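Side-chain contact in nucleoporin 53 (Pichia guilliermondii, PDB 3P3D), which probably serves as a structural component of the nuclear pore complex, this chain being its RNA-recognition-motif domain: residues A[25-28]-A[29-32]. Numbering follows the deposited sequence.
Sequences AYFQ and EFGT
Y26, F27 and F30 form a local aromatic cluster at the C-terminal end of helix 20-27, where the chain turns off into the following loop. F30 reaches back along the turn and puts its ring edge toward the faces of both other rings, an offset edge-to-face pair each time. Against Y26 the planes stand nearly perpendicular, at 86°, with F30 CE2 3.9 Å from Y26 CE2. Against F27 they are less steep, at 60°, yet the approach is closer, F30 CE2 lying 3.6 Å from F27 CD2. CG of F30 lies beside its backbone N (chi1 -55°), which turns the ring back toward F27 O, 3.4 Å from F30 CD2. The ring of F27 packs on I10, V12, L91 and V93, as the first helix of the beta-alpha-beta-beta-alpha-beta RRM fold covers the neighbouring strands 9-13 and 89-95; A78 of helix 72-79 touches both F27 and F30. After Q28 N to A25 O, three more i+3 to i backbone hydrogen bonds hold the turn: E29 N to Y26 O (3.0 Å), F30 N to F27 O (3.2 Å) and G31 N to Q28 O (3.1 Å). Y69 OH is also hydrogen-bonded to F27 O, and E81 OE1 to Y26 OH. Nearer the surface, the extended side chain of E29 passes over Y26 O and brings OE2 to 3.7 Å from Y26 CD1, its carboxylate plane well tilted from the ring.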
loop_
_atom_site.group_PDB
_atom_site.type_symbol
_atom_site.label_atom_id
_atom_site.label_comp_id
_atom_site.label_asym_id
_atom_site.label_seq_id
_atom_site.Cartn_x
_atom_site.Cartn_y
_atom_site.Cartn_z
ATOM N N ALA A 25 -5.533 2.794 5.059
ATOM C CA ALA A 25 -6.900 3.276 4.969
ATOM C C ALA A 25 -7.083 4.221 3.793
ATOM O O ALA A 25 -8.055 4.127 3.034
ATOM C CB ALA A 25 -7.289 3.966 6.256
ATOM N N TYR A 26 -6.146 5.145 3.640
ATOM C CA TYR A 26 -6.218 6.072 2.533
ATOM C C TYR A 26 -6.210 5.290 1.216
ATOM O O TYR A 26 -7.008 5.575 0.324
ATOM C CB TYR A 26 -5.066 7.075 2.619
ATOM C CG TYR A 26 -4.919 7.975 1.420
ATOM C CD1 TYR A 26 -5.772 9.066 1.225
ATOM C CD2 TYR A 26 -3.922 7.746 0.495
ATOM C CE1 TYR A 26 -5.625 9.905 0.117
ATOM C CE2 TYR A 26 -3.761 8.566 -0.601
ATOM C CZ TYR A 26 -4.600 9.640 -0.785
ATOM O OH TYR A 26 -4.406 10.430 -1.892
ATOM N N PHE A 27 -5.348 4.273 1.100
ATOM C CA PHE A 27 -5.243 3.574 -0.187
ATOM C C PHE A 27 -6.457 2.708 -0.569
ATOM O O PHE A 27 -6.585 2.308 -1.732
ATOM C CB PHE A 27 -3.929 2.819 -0.298
ATOM C CG PHE A 27 -2.806 3.705 -0.716
ATOM C CD1 PHE A 27 -2.133 4.473 0.224
ATOM C CD2 PHE A 27 -2.477 3.840 -2.043
ATOM C CE1 PHE A 27 -1.148 5.345 -0.146
ATOM C CE2 PHE A 27 -1.495 4.714 -2.425
ATOM C CZ PHE A 27 -0.820 5.467 -1.474
ATOM N N GLN A 28 -7.365 2.468 0.379
ATOM C CA GLN A 28 -8.635 1.837 0.054
ATOM C C GLN A 28 -9.514 2.698 -0.855
ATOM O O GLN A 28 -10.378 2.193 -1.558
ATOM C CB GLN A 28 -9.398 1.465 1.331
ATOM C CG GLN A 28 -10.768 0.855 1.079
ATOM C CD GLN A 28 -11.403 0.315 2.362
ATOM O OE1 GLN A 28 -11.809 1.082 3.230
ATOM N NE2 GLN A 28 -11.492 -1.007 2.473
ATOM N N GLU A 29 -9.274 3.993 -0.864
ATOM C CA GLU A 29 -10.004 4.893 -1.752
ATOM C C GLU A 29 -9.818 4.569 -3.238
ATOM O O GLU A 29 -10.592 5.039 -4.061
ATOM C CB GLU A 29 -9.566 6.342 -1.500
ATOM C CG GLU A 29 -9.998 6.884 -0.121
ATOM C CD GLU A 29 -9.591 8.339 0.115
ATOM O OE1 GLU A 29 -9.360 9.093 -0.874
ATOM O OE2 GLU A 29 -9.497 8.712 1.310
ATOM N N PHE A 30 -8.785 3.793 -3.581
ATOM C CA PHE A 30 -8.507 3.460 -4.978
ATOM C C PHE A 30 -9.142 2.151 -5.435
ATOM O O PHE A 30 -9.276 1.888 -6.642
ATOM C CB PHE A 30 -6.992 3.475 -5.207
ATOM C CG PHE A 30 -6.382 4.768 -4.797
ATOM C CD1 PHE A 30 -6.810 5.944 -5.395
ATOM C CD2 PHE A 30 -5.464 4.833 -3.764
ATOM C CE1 PHE A 30 -6.313 7.165 -5.000
ATOM C CE2 PHE A 30 -4.964 6.045 -3.353
ATOM C CZ PHE A 30 -5.401 7.222 -3.966
ATOM N N GLY A 31 -9.555 1.346 -4.470
ATOM C CA GLY A 31 -10.136 0.045 -4.786
ATOM C C GLY A 31 -10.218 -0.810 -3.544
ATOM O O GLY A 31 -9.636 -0.484 -2.516
ATOM N N THR A 32 -10.963 -1.896 -3.658
ATOM C CA THR A 32 -11.012 -2.909 -2.626
ATOM C C THR A 32 -9.645 -3.518 -2.436
ATOM O O THR A 32 -9.003 -3.898 -3.402
ATOM C CB THR A 32 -12.004 -4.002 -3.024
ATOM O OG1 THR A 32 -13.319 -3.433 -2.983
ATOM C CG2 THR A 32 -11.926 -5.238 -2.043
#